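Local coordinates for probable 2-oxoglutarate-dependent dioxygenase At5g05600 (Arabidopsis thaliana, PDB 6LSV), which oxidises the defence hormone jasmonate to 12-hydroxyjasmonate, using iron, molecular oxygen and 2-oxoglutarate, and so acts in jasmonate signalling, at residues G232-F243 and K292-P303. Numbering follows the deposited sequence.
Sequences GMTILLPDDQVF and KERVSLAFFYNP. With AKG (2-oxoglutaric acid), chain C; JAA ({(1R,2R)-3-oxo-2-[(2Z)-pent-2-en-1-yl]cyclopentyl}acetic acid), chain D.
Arg294, at the start of strand 294-302, meets Val242 in the loop that follows strand 233-237; the two strands pair antiparallel from Leu297 on, neighbours in the major sheet of the double-stranded beta-helix (jelly-roll) core of 2-oxoglutarate dioxygenases. The Arg294 side chain runs alongside Val242, pointing the other way, CG 3.5 Å from Val242 CB, and bends at chi3 (81°). That bend sets NE against Val242 O (2.8 Å), which lies in the guanidinium plane, although NE itself stands above the carbonyl plane. The two terminal nitrogens then grip one 2-oxoglutarate carboxylate, NH1 to O4 at 2.9 Å and NH2 to O3, while Asp239 CB covers one guanidinium face. Val295 N donates to Asp239 OD2 (2.7 Å); Asp239 OD1 accepts from Gln241 N, an Asx turn, and from Val242 N on the opposite face of its plane, completing an Asx motif. Ser296 OG sits beside the same carboxylate, its bonding weak. From Leu297 to Tyr301, paired backbone bonds link alternate residues to Leu237, Ile235 and Met233. Leu297 packs on helix 87-102 and Phe299 on helix 161-186, whereas Ala298 and Leu236 line the cosubstrate pocket. Phe300 brings CZ to 3.9 Å from jasmonate C09 and turns its ring edge to Thr234, whose OG1, hydrogen-bonded to the iron ligand Asp229, lies 3.4 Å from Phe300 CD1. At the classic bulge of Gly232 and Met233 opposite Tyr301, Asn302 OD1 receives a hydrogen bond from Gly232 N, on a lone pair, at 3.2 Å.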
loop_
_atom_site.group_PDB
_atom_site.type_symbol
_atom_site.label_atom_id
_atom_site.label_comp_id
_atom_site.label_asym_id
_atom_site.label_seq_id
_atom_site.Cartn_x
_atom_site.Cartn_y
_atom_site.Cartn_z
ATOM N N GLY A 232 7.797 1.878 4.728
ATOM C CA GLY A 232 8.628 2.952 4.217
ATOM C C GLY A 232 8.000 3.713 3.070
ATOM O O GLY A 232 7.592 4.866 3.236
ATOM N N MET A 233 7.936 3.094 1.894
ATOM C CA MET A 233 7.223 3.670 0.767
ATOM C C MET A 233 6.451 2.574 0.053
ATOM O O MET A 233 6.817 1.395 0.103
ATOM C CB MET A 233 8.160 4.373 -0.228
ATOM C CG MET A 233 9.398 3.587 -0.609
ATOM S SD MET A 233 10.305 4.363 -1.964
ATOM C CE MET A 233 9.222 4.005 -3.345
ATOM N N THR A 234 5.369 2.973 -0.607
ATOM C CA THR A 234 4.555 2.070 -1.404
ATOM C C THR A 234 4.654 2.464 -2.870
ATOM O O THR A 234 4.521 3.644 -3.212
ATOM C CB THR A 234 3.091 2.095 -0.955
ATOM O OG1 THR A 234 3.013 1.850 0.455
ATOM C CG2 THR A 234 2.284 1.032 -1.695
ATOM N N ILE A 235 4.905 1.481 -3.725
ATOM C CA ILE A 235 4.797 1.653 -5.166
ATOM C C ILE A 235 3.485 1.002 -5.579
ATOM O O ILE A 235 3.336 -0.223 -5.505
ATOM C CB ILE A 235 6.003 1.059 -5.909
ATOM C CG1 ILE A 235 7.283 1.792 -5.503
ATOM C CG2 ILE A 235 5.817 1.169 -7.416
ATOM C CD1 ILE A 235 8.538 1.215 -6.107
ATOM N N LEU A 236 2.523 1.824 -5.990
ATOM C CA LEU A 236 1.155 1.393 -6.241
ATOM C C LEU A 236 0.893 1.359 -7.739
ATOM O O LEU A 236 1.126 2.353 -8.439
ATOM C CB LEU A 236 0.165 2.334 -5.547
ATOM C CG LEU A 236 -1.347 2.142 -5.690
ATOM C CD1 LEU A 236 -1.776 0.756 -5.236
ATOM C CD2 LEU A 236 -2.080 3.214 -4.891
ATOM N N LEU A 237 0.416 0.215 -8.231
ATOM C CA LEU A 237 -0.052 0.090 -9.608
ATOM C C LEU A 237 -1.571 0.023 -9.569
ATOM O O LEU A 237 -2.148 -1.063 -9.420
ATOM C CB LEU A 237 0.532 -1.144 -10.297
ATOM C CG LEU A 237 0.121 -1.315 -11.762
ATOM C CD1 LEU A 237 0.298 -0.008 -12.524
ATOM C CD2 LEU A 237 0.909 -2.435 -12.429
ATOM N N PRO A 238 -2.265 1.148 -9.674
ATOM C CA PRO A 238 -3.726 1.122 -9.600
ATOM C C PRO A 238 -4.331 0.576 -10.883
ATOM O O PRO A 238 -3.692 0.524 -11.934
ATOM C CB PRO A 238 -4.100 2.594 -9.391
ATOM C CG PRO A 238 -2.974 3.358 -9.994
ATOM C CD PRO A 238 -1.735 2.510 -9.865
ATOM N N ASP A 239 -5.589 0.161 -10.769
ATOM C CA ASP A 239 -6.292 -0.437 -11.896
ATOM C C ASP A 239 -6.295 0.520 -13.081
ATOM O O ASP A 239 -6.752 1.661 -12.972
ATOM C CB ASP A 239 -7.718 -0.804 -11.488
ATOM C CG ASP A 239 -8.399 -1.706 -12.501
ATOM O OD1 ASP A 239 -8.823 -1.193 -13.560
ATOM O OD2 ASP A 239 -8.499 -2.927 -12.243
ATOM N N ASP A 240 -5.779 0.047 -14.214
ATOM C CA ASP A 240 -5.577 0.883 -15.389
ATOM C C ASP A 240 -6.871 1.296 -16.075
ATOM O O ASP A 240 -6.802 2.052 -17.049
ATOM C CB ASP A 240 -4.695 0.148 -16.396
ATOM C CG ASP A 240 -5.450 -0.932 -17.148
ATOM O OD1 ASP A 240 -6.109 -1.770 -16.493
ATOM O OD2 ASP A 240 -5.393 -0.937 -18.397
ATOM N N GLN A 241 -8.035 0.831 -15.617
ATOM C CA GLN A 241 -9.273 1.096 -16.341
ATOM C C GLN A 241 -10.346 1.723 -15.459
ATOM O O GLN A 241 -11.200 2.463 -15.956
ATOM C CB GLN A 241 -9.817 -0.198 -16.957
ATOM C CG GLN A 241 -8.979 -0.767 -18.095
ATOM C CD GLN A 241 -9.019 0.093 -19.348
ATOM O OE1 GLN A 241 -8.087 0.850 -19.626
ATOM N NE2 GLN A 241 -10.101 -0.021 -20.111
ATOM N N VAL A 242 -10.334 1.432 -14.162
ATOM C CA VAL A 242 -11.451 1.761 -13.281
ATOM C C VAL A 242 -10.958 2.651 -12.151
ATOM O O VAL A 242 -9.987 2.314 -11.464
ATOM C CB VAL A 242 -12.118 0.493 -12.719
ATOM C CG1 VAL A 242 -13.512 0.812 -12.204
ATOM C CG2 VAL A 242 -12.166 -0.598 -13.776
ATOM N N PHE A 243 -11.634 3.778 -11.953
ATOM C CA PHE A 243 -11.276 4.679 -10.868
ATOM C C PHE A 243 -11.763 4.114 -9.538
ATOM O O PHE A 243 -12.728 3.348 -9.480
ATOM C CB PHE A 243 -11.871 6.073 -11.103
ATOM C CG PHE A 243 -11.538 6.672 -12.455
ATOM C CD1 PHE A 243 -10.347 6.368 -13.101
ATOM C CD2 PHE A 243 -12.424 7.541 -13.075
ATOM C CE1 PHE A 243 -10.053 6.920 -14.340
ATOM C CE2 PHE A 243 -12.132 8.096 -14.312
ATOM C CZ PHE A 243 -10.947 7.784 -14.943
ATOM N N LYS A 292 -18.396 -2.499 -12.244
ATOM C CA LYS A 292 -17.133 -3.104 -12.633
ATOM C C LYS A 292 -16.263 -3.287 -11.394
ATOM O O LYS A 292 -16.512 -2.711 -10.332
ATOM C CB LYS A 292 -16.429 -2.279 -13.725
ATOM C CG LYS A 292 -15.329 -3.042 -14.490
ATOM C CD LYS A 292 -15.655 -4.537 -14.690
ATOM C CE LYS A 292 -14.562 -5.228 -15.491
ATOM N NZ LYS A 292 -13.216 -4.645 -15.196
ATOM N N GLU A 293 -15.256 -4.133 -11.542
ATOM C CA GLU A 293 -14.325 -4.490 -10.491
ATOM C C GLU A 293 -13.064 -3.645 -10.623
ATOM O O GLU A 293 -12.950 -2.790 -11.503
ATOM C CB GLU A 293 -14.004 -5.983 -10.573
ATOM C CG GLU A 293 -13.749 -6.449 -12.004
ATOM C CD GLU A 293 -12.973 -7.748 -12.074
ATOM O OE1 GLU A 293 -13.563 -8.807 -11.773
ATOM O OE2 GLU A 293 -11.776 -7.712 -12.437
ATOM N N ARG A 294 -12.105 -3.898 -9.737
ATOM C CA ARG A 294 -10.802 -3.257 -9.787
ATOM C C ARG A 294 -9.755 -4.251 -9.316
ATOM O O ARG A 294 -10.047 -5.157 -8.533
ATOM C CB ARG A 294 -10.741 -1.985 -8.919
ATOM C CG ARG A 294 -11.379 -0.751 -9.544
ATOM C CD ARG A 294 -11.134 0.520 -8.722
ATOM N NE ARG A 294 -9.817 1.113 -8.955
ATOM C CZ ARG A 294 -8.799 1.051 -8.100
ATOM N NH1 ARG A 294 -8.935 0.423 -6.937
ATOM N NH2 ARG A 294 -7.640 1.620 -8.407
ATOM N N VAL A 295 -8.531 -4.075 -9.806
ATOM C CA VAL A 295 -7.381 -4.845 -9.347
ATOM C C VAL A 295 -6.209 -3.884 -9.222
ATOM O O VAL A 295 -5.829 -3.235 -10.205
ATOM C CB VAL A 295 -7.025 -6.001 -10.299
ATOM C CG1 VAL A 295 -5.590 -6.448 -10.069
ATOM C CG2 VAL A 295 -7.988 -7.165 -10.109
ATOM N N SER A 296 -5.639 -3.784 -8.025
ATOM C CA SER A 296 -4.510 -2.901 -7.781
ATOM C C SER A 296 -3.409 -3.656 -7.056
ATOM O O SER A 296 -3.670 -4.566 -6.265
ATOM C CB SER A 296 -4.926 -1.667 -6.977
ATOM O OG SER A 296 -6.130 -1.121 -7.487
ATOM N N LEU A 297 -2.170 -3.261 -7.334
ATOM C CA LEU A 297 -0.984 -3.930 -6.815
ATOM C C LEU A 297 -0.216 -2.954 -5.936
ATOM O O LEU A 297 0.204 -1.889 -6.402
ATOM C CB LEU A 297 -0.101 -4.444 -7.955
ATOM C CG LEU A 297 -0.503 -5.736 -8.678
ATOM C CD1 LEU A 297 -1.773 -5.571 -9.502
ATOM C CD2 LEU A 297 0.636 -6.218 -9.557
ATOM N N ALA A 298 -0.034 -3.319 -4.670
ATOM C CA ALA A 298 0.649 -2.482 -3.691
ATOM C C ALA A 298 1.967 -3.147 -3.320
ATOM O O ALA A 298 1.982 -4.176 -2.636
ATOM C CB ALA A 298 -0.223 -2.262 -2.456
ATOM N N PHE A 299 3.067 -2.558 -3.770
ATOM C CA PHE A 299 4.407 -3.006 -3.418
ATOM C C PHE A 299 4.913 -2.161 -2.256
ATOM O O PHE A 299 4.903 -0.927 -2.329
ATOM C CB PHE A 299 5.336 -2.894 -4.628
ATOM C CG PHE A 299 6.778 -3.196 -4.332
ATOM C CD1 PHE A 299 7.660 -2.179 -4.000
ATOM C CD2 PHE A 299 7.257 -4.494 -4.413
ATOM C CE1 PHE A 299 8.988 -2.452 -3.734
ATOM C CE2 PHE A 299 8.584 -4.774 -4.149
ATOM C CZ PHE A 299 9.449 -3.751 -3.808
ATOM N N PHE A 300 5.341 -2.823 -1.185
ATOM C CA PHE A 300 5.798 -2.153 0.027
ATOM C C PHE A 300 7.312 -2.284 0.134
ATOM O O PHE A 300 7.845 -3.399 0.138
ATOM C CB PHE A 300 5.121 -2.736 1.268
ATOM C CG PHE A 300 3.619 -2.713 1.214
ATOM C CD1 PHE A 300 2.924 -1.515 1.135
ATOM C CD2 PHE A 300 2.903 -3.896 1.249
ATOM C CE1 PHE A 300 1.535 -1.502 1.091
ATOM C CE2 PHE A 300 1.523 -3.888 1.208
ATOM C CZ PHE A 300 0.838 -2.689 1.129
ATOM N N TYR A 301 7.995 -1.146 0.220
ATOM C CA TYR A 301 9.442 -1.088 0.409
ATOM C C TYR A 301 9.699 -0.639 1.844
ATOM O O TYR A 301 9.437 0.516 2.198
ATOM C CB TYR A 301 10.078 -0.136 -0.601
ATOM C CG TYR A 301 11.579 -0.240 -0.706
ATOM C CD1 TYR A 301 12.178 -1.291 -1.393
ATOM C CD2 TYR A 301 12.399 0.721 -0.133
ATOM C CE1 TYR A 301 13.554 -1.377 -1.505
ATOM C CE2 TYR A 301 13.774 0.638 -0.233
ATOM C CZ TYR A 301 14.345 -0.413 -0.918
ATOM O OH TYR A 301 15.715 -0.495 -1.018
ATOM N N ASN A 302 10.213 -1.547 2.667
ATOM C CA ASN A 302 10.207 -1.300 4.096
ATOM C C ASN A 302 11.613 -1.349 4.678
ATOM O O ASN A 302 12.497 -2.015 4.129
ATOM C CB ASN A 302 9.328 -2.333 4.811
ATOM C CG ASN A 302 7.885 -2.283 4.352
ATOM O OD1 ASN A 302 7.352 -1.211 4.065
ATOM N ND2 ASN A 302 7.248 -3.444 4.273
ATOM N N PRO A 303 11.853 -0.650 5.783
ATOM C CA PRO A 303 13.127 -0.816 6.487
ATOM C C PRO A 303 13.211 -2.192 7.120
ATOM O O PRO A 303 12.194 -2.807 7.453
ATOM C CB PRO A 303 13.094 0.286 7.553
ATOM C CG PRO A 303 11.650 0.581 7.755
ATOM C CD PRO A 303 10.979 0.343 6.433
HETATM C C1 AKG C . -3.276 -0.251 -0.861
HETATM O O1 AKG C . -2.170 0.282 -0.596
HETATM O O2 AKG C . -3.500 -1.431 -0.473
HETATM C C2 AKG C . -4.335 0.551 -1.625
HETATM O O5 AKG C . -4.761 1.543 -1.135
HETATM C C3 AKG C . -4.860 0.110 -2.999
HETATM C C4 AKG C . -5.111 1.350 -3.862
HETATM C C5 AKG C . -6.026 1.023 -5.044
HETATM O O3 AKG C . -5.942 1.665 -6.123
HETATM O O4 AKG C . -6.873 0.102 -4.930
HETATM O O01 JAA D . -2.165 -6.579 4.307
HETATM O O02 JAA D . 3.596 -5.077 6.555
HETATM O O03 JAA D . 2.711 -5.750 8.424
HETATM C C04 JAA D . 0.644 -5.613 5.919
HETATM C C05 JAA D . -0.873 -5.206 5.496
HETATM C C06 JAA D . 0.477 -7.002 6.590
HETATM C C07 JAA D . -0.773 -7.461 6.221
HETATM C C08 JAA D . -1.391 -6.356 5.178
HETATM C C09 JAA D . -0.888 -4.215 4.251
HETATM C C10 JAA D . 1.217 -4.684 6.840
HETATM C C11 JAA D . -0.794 -2.765 4.729
HETATM C C12 JAA D . 2.585 -5.199 7.298
HETATM C C13 JAA D . -1.615 -1.831 4.287
HETATM C C14 JAA D . -2.710 -2.154 3.273
HETATM C C15 JAA D . -4.055 -1.648 3.795
HETATM O O HOH W 1 2.743 -2.725 -7.068
#